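Local structure of adhesion and penetration protein autotransporter (Haemophilus influenzae, 3SYJ) at residues A741-N746 against A760-N765; N778-H783 against T799-S804; L811-S816 against G863-T868; S816-N821 against N851-N856. The protein promotes adherence and invasion by directly binding to a host cell structure, is probably a serine protease, and through its passenger domain self-associates to drive bacterial aggregation. All blocks are in the same frame, centred on the assembly; numbering follows the deposited sequence.

Contact 1 of 4, residues A741-N746 against A760-N765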
loop_
_atom_site.group_PDB
_atom_site.type_symbol
_atom_site.label_atom_id
_atom_site.label_comp_id
_atom_site.label_asym_id
_atom_site.label_seq_id
_atom_site.Cartn_x
_atom_site.Cartn_y
_atom_site.Cartn_z
ATOM N N ALA A 741 -6.945 20.996 -13.092
ATOM C CA ALA A 741 -7.459 19.634 -13.022
ATOM C C ALA A 741 -6.973 18.972 -11.742
ATOM O O ALA A 741 -6.057 19.469 -11.088
ATOM C CB ALA A 741 -7.029 18.829 -14.236
ATOM N N THR A 742 -7.587 17.846 -11.393
ATOM C CA THR A 742 -7.241 17.113 -10.184
ATOM C C THR A 742 -6.920 15.658 -10.505
ATOM O O THR A 742 -7.538 15.061 -11.390
ATOM C CB THR A 742 -8.398 17.156 -9.172
ATOM O OG1 THR A 742 -8.675 18.515 -8.836
ATOM C CG2 THR A 742 -8.049 16.393 -7.904
ATOM N N GLN A 743 -5.941 15.098 -9.800
ATOM C CA GLN A 743 -5.684 13.662 -9.860
ATOM C C GLN A 743 -5.701 13.029 -8.476
ATOM O O GLN A 743 -4.997 13.476 -7.576
ATOM C CB GLN A 743 -4.347 13.339 -10.532
ATOM C CG GLN A 743 -3.984 11.856 -10.396
ATOM C CD GLN A 743 -2.640 11.497 -11.003
ATOM O OE1 GLN A 743 -1.887 12.366 -11.444
ATOM N NE2 GLN A 743 -2.331 10.202 -11.023
ATOM N N ILE A 744 -6.509 11.991 -8.308
ATOM C CA ILE A 744 -6.431 11.180 -7.106
ATOM C C ILE A 744 -5.742 9.884 -7.485
ATOM O O ILE A 744 -6.380 8.950 -7.978
ATOM C CB ILE A 744 -7.807 10.861 -6.508
ATOM C CG1 ILE A 744 -8.692 12.107 -6.496
ATOM C CG2 ILE A 744 -7.647 10.304 -5.103
ATOM C CD1 ILE A 744 -8.208 13.185 -5.574
ATOM N N GLY A 745 -4.430 9.853 -7.269
ATOM C CA GLY A 745 -3.605 8.712 -7.617
ATOM C C GLY A 745 -2.137 9.086 -7.676
ATOM O O GLY A 745 -1.779 10.250 -7.502
ATOM N N ASN A 746 -1.281 8.100 -7.926
ATOM C CA ASN A 746 0.160 8.329 -7.945
ATOM C C ASN A 746 0.740 8.464 -9.347
ATOM O O ASN A 746 0.123 8.056 -10.330
ATOM C CB ASN A 746 0.879 7.205 -7.199
ATOM C CG ASN A 746 0.331 6.995 -5.807
ATOM O OD1 ASN A 746 0.108 7.950 -5.067
ATOM N ND2 ASN A 746 0.103 5.739 -5.442
ATOM N N ALA A 760 -2.171 22.755 -10.942
ATOM C CA ALA A 760 -3.164 21.706 -10.782
ATOM C C ALA A 760 -2.966 20.994 -9.451
ATOM O O ALA A 760 -2.043 21.312 -8.701
ATOM C CB ALA A 760 -3.081 20.718 -11.931
ATOM N N ASN A 761 -3.819 20.012 -9.177
ATOM C CA ASN A 761 -3.848 19.375 -7.867
ATOM C C ASN A 761 -3.552 17.886 -7.917
ATOM O O ASN A 761 -4.435 17.076 -8.206
ATOM C CB ASN A 761 -5.205 19.618 -7.218
ATOM C CG ASN A 761 -5.750 20.998 -7.538
ATOM O OD1 ASN A 761 -5.138 22.014 -7.198
ATOM N ND2 ASN A 761 -6.894 21.044 -8.217
ATOM N N LEU A 762 -2.305 17.526 -7.633
ATOM C CA LEU A 762 -1.928 16.122 -7.541
ATOM C C LEU A 762 -2.092 15.649 -6.108
ATOM O O LEU A 762 -1.290 15.977 -5.234
ATOM C CB LEU A 762 -0.488 15.898 -8.002
ATOM C CG LEU A 762 0.054 14.487 -7.758
ATOM C CD1 LEU A 762 -0.816 13.445 -8.440
ATOM C CD2 LEU A 762 1.486 14.374 -8.242
ATOM N N ASN A 763 -3.154 14.891 -5.878
ATOM C CA ASN A 763 -3.403 14.273 -4.592
ATOM C C ASN A 763 -2.880 12.838 -4.604
ATOM O O ASN A 763 -3.638 11.885 -4.801
ATOM C CB ASN A 763 -4.900 14.317 -4.280
ATOM C CG ASN A 763 -5.249 13.604 -2.993
ATOM O OD1 ASN A 763 -4.402 12.957 -2.381
ATOM N ND2 ASN A 763 -6.507 13.714 -2.575
ATOM N N GLY A 764 -1.573 12.697 -4.403
ATOM C CA GLY A 764 -0.910 11.407 -4.461
ATOM C C GLY A 764 0.597 11.576 -4.544
ATOM O O GLY A 764 1.106 12.695 -4.493
ATOM N N ASN A 765 1.315 10.467 -4.695
ATOM C CA ASN A 765 2.773 10.494 -4.603
ATOM C C ASN A 765 3.509 10.327 -5.928
ATOM O O ASN A 765 2.972 9.783 -6.891
ATOM C CB ASN A 765 3.250 9.443 -3.599
ATOM C CG ASN A 765 2.475 9.498 -2.298
ATOM O OD1 ASN A 765 2.308 10.566 -1.701
ATOM N ND2 ASN A 765 1.980 8.344 -1.858
#
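Q743 and L762 both turn CG trans to the main-chain nitrogen (chi1 171° and 172°), which lays the two side chains alongside each other, pointing the same way from the sheet. The glutamine runs out fully extended beside the leucine, and its carboxamide oxygen OE1 ends 3.4 Å from L762 CD1. That oxygen is buried and has no polar partner, whereas NE2 is bonded to G725 O and reaches N746 O only weakly. F735 and L737 of strand 734-738, on another face of the coil, pack beside the glutamine. Strands 742-744 and 761-763 are successive rungs of the parallel beta-helix that forms the passenger stalk, paired residue for residue nineteen positions apart. Their ladder starts with N761 N giving a bond of 3.0 Å to A741 O and continues through Q743 N to N761 O, also 3.0 Å, and N763 N to Q743 O. On the face that carries T742, N761, I744 and N763, contacts are partly polar. The carboxamide of N761 donates through ND2 to T742 OG1 (3.2 Å), with the hydroxyl in the amide plane, while I744 CD1 lies 3.5 Å from N763 ND2. Past the last ladder bond, from G745 N to N763 O, an asparagine side chain carries on: OD1 of N746 accepts the main-chain N of N765 at 2.8 Å in an almost straight bond (174°).

Contact 2 of 4, residues N778-H783 against T799-S804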
loop_
_atom_site.group_PDB
_atom_site.type_symbol
_atom_site.label_atom_id
_atom_site.label_comp_id
_atom_site.label_asym_id
_atom_site.label_seq_id
_atom_site.Cartn_x
_atom_site.Cartn_y
_atom_site.Cartn_z
ATOM N N ASN A 778 3.793 26.452 -10.490
ATOM C CA ASN A 778 2.626 27.242 -10.127
ATOM C C ASN A 778 1.586 26.422 -9.384
ATOM O O ASN A 778 0.386 26.617 -9.570
ATOM C CB ASN A 778 1.999 27.853 -11.378
ATOM C CG ASN A 778 3.012 28.580 -12.236
ATOM O OD1 ASN A 778 3.510 28.039 -13.224
ATOM N ND2 ASN A 778 3.338 29.805 -11.852
ATOM N N SER A 779 2.048 25.506 -8.543
ATOM C CA SER A 779 1.144 24.628 -7.819
ATOM C C SER A 779 1.552 24.499 -6.367
ATOM O O SER A 779 2.680 24.811 -5.993
ATOM C CB SER A 779 1.140 23.233 -8.446
ATOM O OG SER A 779 0.882 23.287 -9.838
ATOM N N HIS A 780 0.616 24.036 -5.549
ATOM C CA HIS A 780 0.944 23.603 -4.204
ATOM C C HIS A 780 0.760 22.094 -4.127
ATOM O O HIS A 780 -0.202 21.546 -4.669
ATOM C CB HIS A 780 0.085 24.298 -3.144
ATOM C CG HIS A 780 0.232 23.693 -1.781
ATOM N ND1 HIS A 780 1.269 24.017 -0.930
ATOM C CD2 HIS A 780 -0.503 22.755 -1.136
ATOM C CE1 HIS A 780 1.155 23.321 0.187
ATOM N NE2 HIS A 780 0.087 22.548 0.089
ATOM N N PHE A 781 1.694 21.433 -3.454
ATOM C CA PHE A 781 1.704 19.985 -3.353
ATOM C C PHE A 781 2.063 19.596 -1.924
ATOM O O PHE A 781 2.939 20.212 -1.308
ATOM C CB PHE A 781 2.720 19.419 -4.335
ATOM C CG PHE A 781 2.821 17.926 -4.323
ATOM C CD1 PHE A 781 1.771 17.142 -4.776
ATOM C CD2 PHE A 781 3.983 17.306 -3.888
ATOM C CE1 PHE A 781 1.870 15.767 -4.780
ATOM C CE2 PHE A 781 4.090 15.930 -3.886
ATOM C CZ PHE A 781 3.035 15.156 -4.334
ATOM N N SER A 782 1.380 18.582 -1.399
ATOM C CA SER A 782 1.522 18.211 0.005
ATOM C C SER A 782 1.699 16.711 0.198
ATOM O O SER A 782 1.335 16.171 1.242
ATOM C CB SER A 782 0.303 18.678 0.800
ATOM O OG SER A 782 -0.857 17.981 0.377
ATOM N N HIS A 783 2.258 16.040 -0.804
ATOM C CA HIS A 783 2.483 14.601 -0.708
ATOM C C HIS A 783 3.949 14.212 -0.913
ATOM O O HIS A 783 4.832 15.067 -0.932
ATOM C CB HIS A 783 1.550 13.837 -1.655
ATOM C CG HIS A 783 0.101 13.973 -1.302
ATOM N ND1 HIS A 783 -0.581 13.022 -0.572
ATOM C CD2 HIS A 783 -0.791 14.959 -1.558
ATOM C CE1 HIS A 783 -1.832 13.412 -0.402
ATOM N NE2 HIS A 783 -1.984 14.585 -0.990
ATOM N N THR A 799 4.986 25.665 -4.135
ATOM C CA THR A 799 5.236 25.340 -2.743
ATOM C C THR A 799 5.023 23.843 -2.546
ATOM O O THR A 799 4.118 23.248 -3.140
ATOM C CB THR A 799 4.319 26.132 -1.790
ATOM O OG1 THR A 799 2.948 25.816 -2.063
ATOM C CG2 THR A 799 4.539 27.625 -1.957
ATOM N N TRP A 800 5.868 23.238 -1.721
ATOM C CA TRP A 800 5.754 21.820 -1.412
ATOM C C TRP A 800 5.862 21.591 0.090
ATOM O O TRP A 800 6.859 21.961 0.711
ATOM C CB TRP A 800 6.844 21.037 -2.143
ATOM C CG TRP A 800 6.885 19.586 -1.804
ATOM C CD1 TRP A 800 5.836 18.804 -1.420
ATOM C CD2 TRP A 800 8.030 18.730 -1.842
ATOM N NE1 TRP A 800 6.259 17.516 -1.204
ATOM C CE2 TRP A 800 7.603 17.443 -1.459
ATOM C CE3 TRP A 800 9.379 18.926 -2.163
ATOM C CZ2 TRP A 800 8.477 16.355 -1.386
ATOM C CZ3 TRP A 800 10.244 17.845 -2.088
ATOM C CH2 TRP A 800 9.789 16.577 -1.703
ATOM N N THR A 801 4.827 20.993 0.670
ATOM C CA THR A 801 4.851 20.633 2.087
ATOM C C THR A 801 5.101 19.136 2.264
ATOM O O THR A 801 4.197 18.314 2.102
ATOM C CB THR A 801 3.553 21.036 2.811
ATOM O OG1 THR A 801 3.466 22.462 2.862
ATOM C CG2 THR A 801 3.541 20.488 4.230
ATOM N N MET A 802 6.343 18.800 2.594
ATOM C CA MET A 802 6.771 17.421 2.780
ATOM C C MET A 802 5.981 16.762 3.904
ATOM O O MET A 802 5.767 17.372 4.950
ATOM C CB MET A 802 8.257 17.407 3.119
ATOM C CG MET A 802 9.026 16.229 2.577
ATOM S SD MET A 802 10.780 16.468 2.899
ATOM C CE MET A 802 10.972 18.140 2.313
ATOM N N PRO A 803 5.542 15.511 3.692
ATOM C CA PRO A 803 4.743 14.781 4.684
ATOM C C PRO A 803 5.598 13.931 5.624
ATOM O O PRO A 803 5.162 13.618 6.734
ATOM C CB PRO A 803 3.870 13.858 3.818
ATOM C CG PRO A 803 4.325 14.078 2.370
ATOM C CD PRO A 803 5.649 14.759 2.435
ATOM N N SER A 804 6.795 13.561 5.170
ATOM C CA SER A 804 7.687 12.677 5.913
ATOM C C SER A 804 9.099 12.696 5.322
ATOM O O SER A 804 9.347 13.361 4.320
ATOM C CB SER A 804 7.139 11.250 5.896
ATOM O OG SER A 804 7.108 10.735 4.574
HETATM O O HOH W 1 2.114 17.305 3.868
#
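F781 and W800 lie side by side on the inner face of neighbouring coils and point the same way, but their rings are neither stacked nor set edge to face: the phenyl and the indole five-membered ring are inclined at 36°, and F781 CD2 comes to 3.4 Å from W800 CD1. The indole is turned so that its NE1 edge faces the preceding coil. There NE1 donates to H783 O at 2.8 Å, with the carbonyl oxygen close to the ring plane, and the same edge brings CD1 to 3.2 Å from F781 O. This bond ties the buried tryptophan to main chain beyond the paired strands, and F781 places the centre of one ring face against H783 N.

On the outer face the imidazole of H780 approaches T799 edge on. Its ND1 and T799 OG1 share a hydrogen bond of 2.7 Å; the threonine hydroxyl, held between its own N and carbonyl carbon (chi1 61°), is thereby directed at the ring. H780 CE1 lies 3.6 Å from T801 OG1. The parallel ladder runs through T799 N to S779 O, F781 N to T799 O and T801 N to F781 O. P803 CG packs against H783 C at 3.3 Å, and a water donates to both S782 O and T801 O, bridging the two segments beyond the last of these bonds.

Within the parallel beta-helix, strand 780-781 precedes 799-801, which pairs on its other edge with strand 816-819; F781 rests on L762 of strand 761-763, while W800 reaches I818 and T806 and L808 of strand 806-808.

Contact 3 of 4, residues L811-S816 against G863-T868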
loop_
_atom_site.group_PDB
_atom_site.type_symbol
_atom_site.label_atom_id
_atom_site.label_comp_id
_atom_site.label_asym_id
_atom_site.label_seq_id
_atom_site.Cartn_x
_atom_site.Cartn_y
_atom_site.Cartn_z
ATOM N N LEU A 811 17.618 18.217 -7.407
ATOM C CA LEU A 811 16.496 19.045 -7.095
ATOM C C LEU A 811 16.821 20.451 -7.507
ATOM O O LEU A 811 17.854 20.947 -7.196
ATOM C CB LEU A 811 16.226 18.993 -5.596
ATOM C CG LEU A 811 15.305 20.012 -4.953
ATOM C CD1 LEU A 811 13.963 19.876 -5.446
ATOM C CD2 LEU A 811 15.325 19.904 -3.452
ATOM N N THR A 812 15.924 21.090 -8.224
ATOM C CA THR A 812 16.154 22.438 -8.724
ATOM C C THR A 812 15.056 23.370 -8.244
ATOM O O THR A 812 13.875 23.113 -8.475
ATOM C CB THR A 812 16.202 22.460 -10.259
ATOM O OG1 THR A 812 17.359 21.747 -10.713
ATOM C CG2 THR A 812 16.264 23.891 -10.765
ATOM N N LEU A 813 15.443 24.446 -7.570
ATOM C CA LEU A 813 14.473 25.412 -7.074
ATOM C C LEU A 813 14.506 26.677 -7.903
ATOM O O LEU A 813 15.554 27.078 -8.398
ATOM C CB LEU A 813 14.754 25.769 -5.617
ATOM C CG LEU A 813 14.525 24.646 -4.621
ATOM C CD1 LEU A 813 14.424 25.218 -3.223
ATOM C CD2 LEU A 813 13.261 23.895 -4.993
ATOM N N ASN A 814 13.348 27.307 -8.038
ATOM C CA ASN A 814 13.236 28.583 -8.721
ATOM C C ASN A 814 12.004 29.300 -8.205
ATOM O O ASN A 814 10.882 28.947 -8.563
ATOM C CB ASN A 814 13.143 28.370 -10.233
ATOM C CG ASN A 814 12.563 29.572 -10.964
ATOM O OD1 ASN A 814 12.543 30.688 -10.440
ATOM N ND2 ASN A 814 12.087 29.346 -12.187
ATOM N N ASN A 815 12.218 30.300 -7.356
ATOM C CA ASN A 815 11.120 31.045 -6.755
ATOM C C ASN A 815 10.103 30.112 -6.120
ATOM O O ASN A 815 8.895 30.341 -6.215
ATOM C CB ASN A 815 10.436 31.928 -7.797
ATOM C CG ASN A 815 9.438 32.895 -7.181
ATOM O OD1 ASN A 815 8.555 33.403 -7.867
ATOM N ND2 ASN A 815 9.574 33.150 -5.884
ATOM N N SER A 816 10.597 29.058 -5.480
ATOM C CA SER A 816 9.737 28.060 -4.855
ATOM C C SER A 816 10.095 27.815 -3.385
ATOM O O SER A 816 11.226 28.056 -2.959
ATOM C CB SER A 816 9.790 26.750 -5.643
ATOM O OG SER A 816 9.098 26.877 -6.875
ATOM N N GLY A 863 15.459 29.657 -3.723
ATOM C CA GLY A 863 14.146 29.498 -3.130
ATOM C C GLY A 863 14.202 29.551 -1.615
ATOM O O GLY A 863 15.154 30.077 -1.040
ATOM N N THR A 864 13.183 28.996 -0.966
ATOM C CA THR A 864 13.100 29.025 0.488
ATOM C C THR A 864 12.892 27.632 1.057
ATOM O O THR A 864 12.181 26.820 0.469
ATOM C CB THR A 864 11.931 29.915 0.954
ATOM O OG1 THR A 864 12.176 31.273 0.566
ATOM C CG2 THR A 864 11.758 29.838 2.472
ATOM N N PHE A 865 13.524 27.353 2.195
ATOM C CA PHE A 865 13.216 26.163 2.981
ATOM C C PHE A 865 12.632 26.593 4.327
ATOM O O PHE A 865 13.218 27.420 5.021
ATOM C CB PHE A 865 14.465 25.313 3.208
ATOM C CG PHE A 865 14.986 24.631 1.967
ATOM C CD1 PHE A 865 14.456 23.422 1.546
ATOM C CD2 PHE A 865 16.023 25.188 1.236
ATOM C CE1 PHE A 865 14.944 22.789 0.411
ATOM C CE2 PHE A 865 16.514 24.561 0.103
ATOM C CZ PHE A 865 15.974 23.361 -0.309
ATOM N N GLN A 866 11.475 26.042 4.686
ATOM C CA GLN A 866 10.835 26.345 5.966
ATOM C C GLN A 866 11.051 25.222 6.979
ATOM O O GLN A 866 10.703 24.065 6.725
ATOM C CB GLN A 866 9.339 26.614 5.774
ATOM C CG GLN A 866 9.048 27.837 4.927
ATOM C CD GLN A 866 7.565 28.154 4.815
ATOM O OE1 GLN A 866 6.719 27.262 4.823
ATOM N NE2 GLN A 866 7.246 29.437 4.692
ATOM N N PHE A 867 11.632 25.574 8.124
ATOM C CA PHE A 867 11.989 24.609 9.160
ATOM C C PHE A 867 11.109 24.748 10.396
ATOM O O PHE A 867 10.631 25.841 10.713
ATOM C CB PHE A 867 13.441 24.814 9.601
ATOM C CG PHE A 867 14.460 24.229 8.668
ATOM C CD1 PHE A 867 15.199 23.118 9.040
ATOM C CD2 PHE A 867 14.696 24.800 7.428
ATOM C CE1 PHE A 867 16.150 22.581 8.185
ATOM C CE2 PHE A 867 15.641 24.266 6.568
ATOM C CZ PHE A 867 16.368 23.159 6.948
ATOM N N THR A 868 10.898 23.634 11.091
ATOM C CA THR A 868 10.414 23.678 12.462
ATOM C C THR A 868 11.535 23.152 13.346
ATOM O O THR A 868 12.395 22.398 12.884
ATOM C CB THR A 868 9.137 22.833 12.680
ATOM O OG1 THR A 868 9.435 21.443 12.508
ATOM C CG2 THR A 868 8.034 23.246 11.711
HETATM O O HOH W 2 11.111 30.930 -2.392
#
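L813 and F865 meet inside the beta-helix of the passenger domain, in the region assigned to the pertactin family, where the chain leaving strand 810-813 turns a corner at N814 and N815 before the next face begins. L813 points inward from CB, which approaches the second segment only at G863, 4.4 Å from its N. With CG trans to the carbonyl carbon (chi1 -68°), the branch point is carried away from the glycine and splits the side chain between two neighbours. CD1 swings back and does the touching across the contact: it lies 4.3 Å from G863 CA and then 3.8 Å from F865 CZ, meeting the far end of the ring at an oblique approach, with CE2 slightly more distant. L813 CD2 turns instead to L811 CD1, 4.1 Å away, two residues earlier on its own strand. L795 and Y889 also touch this leucine, and I818 packs on F865, so the apolar filling continues into adjoining strands.

After the corner the contact becomes one of main chain. S816 O accepts T864 N at 2.9 Å in a fairly straight bond (162°), and strand 862-870 continues beyond it; the S816 side chain is occupied elsewhere, its OG being bonded to A798 N. A water lies 2.9 Å from S816 O, to which it donates weakly, and 3.2 Å from T864 OG1.

Contact 4 of 4, residues S816-N821 against N851-N856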
loop_
_atom_site.group_PDB
_atom_site.type_symbol
_atom_site.label_atom_id
_atom_site.label_comp_id
_atom_site.label_asym_id
_atom_site.label_seq_id
_atom_site.Cartn_x
_atom_site.Cartn_y
_atom_site.Cartn_z
ATOM N N SER A 816 10.597 29.058 -5.480
ATOM C CA SER A 816 9.737 28.060 -4.855
ATOM C C SER A 816 10.095 27.815 -3.385
ATOM O O SER A 816 11.226 28.056 -2.959
ATOM C CB SER A 816 9.790 26.750 -5.643
ATOM O OG SER A 816 9.098 26.877 -6.875
ATOM N N THR A 817 9.127 27.326 -2.618
ATOM C CA THR A 817 9.318 27.092 -1.190
ATOM C C THR A 817 9.053 25.644 -0.793
ATOM O O THR A 817 8.036 25.070 -1.167
ATOM C CB THR A 817 8.401 28.006 -0.358
ATOM O OG1 THR A 817 8.827 29.361 -0.515
ATOM C CG2 THR A 817 8.452 27.630 1.119
ATOM N N ILE A 818 9.970 25.058 -0.034
ATOM C CA ILE A 818 9.759 23.728 0.508
ATOM C C ILE A 818 9.593 23.794 2.018
ATOM O O ILE A 818 10.508 24.196 2.729
ATOM C CB ILE A 818 10.933 22.788 0.202
ATOM C CG1 ILE A 818 11.093 22.596 -1.307
ATOM C CG2 ILE A 818 10.727 21.450 0.899
ATOM C CD1 ILE A 818 12.240 21.690 -1.692
ATOM N N THR A 819 8.421 23.404 2.503
ATOM C CA THR A 819 8.188 23.291 3.933
ATOM C C THR A 819 8.478 21.864 4.381
ATOM O O THR A 819 7.781 20.926 3.986
ATOM C CB THR A 819 6.749 23.661 4.286
ATOM O OG1 THR A 819 6.429 24.923 3.690
ATOM C CG2 THR A 819 6.576 23.750 5.790
ATOM N N LEU A 820 9.508 21.705 5.209
ATOM C CA LEU A 820 10.021 20.383 5.561
ATOM C C LEU A 820 9.069 19.581 6.438
ATOM O O LEU A 820 9.167 18.360 6.513
ATOM C CB LEU A 820 11.381 20.506 6.257
ATOM C CG LEU A 820 12.569 21.029 5.444
ATOM C CD1 LEU A 820 13.833 21.013 6.288
ATOM C CD2 LEU A 820 12.770 20.199 4.196
ATOM N N ASN A 821 8.150 20.273 7.099
ATOM C CA ASN A 821 7.265 19.636 8.066
ATOM C C ASN A 821 5.865 20.236 8.057
ATOM O O ASN A 821 5.692 21.463 8.033
ATOM C CB ASN A 821 7.868 19.726 9.473
ATOM C CG ASN A 821 7.260 18.719 10.439
ATOM O OD1 ASN A 821 6.067 18.771 10.749
ATOM N ND2 ASN A 821 8.087 17.800 10.927
ATOM N N ASN A 851 11.305 16.023 10.334
ATOM C CA ASN A 851 11.603 15.427 9.037
ATOM C C ASN A 851 12.955 15.837 8.482
ATOM O O ASN A 851 13.511 16.870 8.858
ATOM C CB ASN A 851 10.512 15.779 8.024
ATOM C CG ASN A 851 9.166 15.203 8.398
ATOM O OD1 ASN A 851 9.080 14.151 9.037
ATOM N ND2 ASN A 851 8.101 15.888 7.998
ATOM N N THR A 852 13.469 15.018 7.573
ATOM C CA THR A 852 14.713 15.309 6.880
ATOM C C THR A 852 14.514 15.162 5.377
ATOM O O THR A 852 13.987 14.156 4.903
ATOM C CB THR A 852 15.847 14.359 7.329
ATOM O OG1 THR A 852 16.103 14.537 8.727
ATOM C CG2 THR A 852 17.122 14.630 6.542
ATOM N N LEU A 853 14.925 16.177 4.632
ATOM C CA LEU A 853 14.980 16.066 3.188
ATOM C C LEU A 853 16.424 15.813 2.777
ATOM O O LEU A 853 17.307 16.619 3.063
ATOM C CB LEU A 853 14.447 17.336 2.529
ATOM C CG LEU A 853 14.659 17.488 1.019
ATOM C CD1 LEU A 853 14.092 16.300 0.241
ATOM C CD2 LEU A 853 14.056 18.798 0.533
ATOM N N THR A 854 16.662 14.687 2.118
ATOM C CA THR A 854 17.991 14.341 1.637
ATOM C C THR A 854 18.069 14.565 0.135
ATOM O O THR A 854 17.221 14.073 -0.611
ATOM C CB THR A 854 18.316 12.859 1.922
ATOM O OG1 THR A 854 18.268 12.615 3.334
ATOM C CG2 THR A 854 19.697 12.496 1.387
ATOM N N VAL A 855 19.082 15.310 -0.305
ATOM C CA VAL A 855 19.323 15.532 -1.731
ATOM C C VAL A 855 20.650 14.912 -2.174
ATOM O O VAL A 855 21.660 15.606 -2.291
ATOM C CB VAL A 855 19.331 17.028 -2.079
ATOM C CG1 VAL A 855 19.434 17.216 -3.590
ATOM C CG2 VAL A 855 18.084 17.706 -1.527
ATOM N N ASN A 856 20.631 13.607 -2.425
ATOM C CA ASN A 856 21.835 12.849 -2.756
ATOM C C ASN A 856 22.615 13.396 -3.945
ATOM O O ASN A 856 23.826 13.211 -4.036
ATOM C CB ASN A 856 21.485 11.381 -3.009
ATOM C CG ASN A 856 21.058 10.652 -1.742
ATOM O OD1 ASN A 856 20.093 9.884 -1.749
ATOM N ND2 ASN A 856 21.773 10.895 -0.645
#
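L820 O receives ND2 of N851 at 3.1 Å, with the donor in the carbonyl plane on a lone pair and the oxygen within 1° of the plane of the asparagine amide. The bond joins two faces of a beta-helix coil at a corner: strands 816-819 and 852-855 form different faces of it, and the long excursion between them leaves and rejoins the coil here. The amide of N821 lies nearly parallel to that of N851, their planes 14° apart, yet the two ND2 atoms are both donors and do not bond to each other. D877 links the two residues instead, its OD1 accepting both N821 ND2 and N851 N; N821 ND2 also donates to R849 O.

Inward from this polar corner, leucines meet crosswise, at about a right angle. With CG of L853 trans to its main-chain nitrogen (chi1 170°), CB stays 3.7 Å from L820 CD2 while L853 CD2 is sent toward I818. M802 of the preceding coil and F867 of the following one also touch L820. I818 crosses L853 at a similar angle, reaching with its extended CG1 branch until CD1 is 4.1 Å from L853 CD2.

All four contacts lie along the beta-helix, running toward its C-terminal end. Contacts 1 and 2 join successive coils through parallel ladders and are partly buried, with mostly polar side chains outside, and buried ones inside that include Q743 in contact 1 and an aromatic pair in contact 2. Contacts 3 and 4 are buried and combine apolar packing across the interior with a single hydrogen bond each, main chain to main chain in contact 3, side chain to main chain in contact 4. Contact 1 touches contact 2, where A760 N meets S779 OG. Strand 799-801 of contact 2 pairs with strand 816-819 of contact 4, which pairs in turn with strand 862-870 of contact 3. Contacts 3 and 4 share S816.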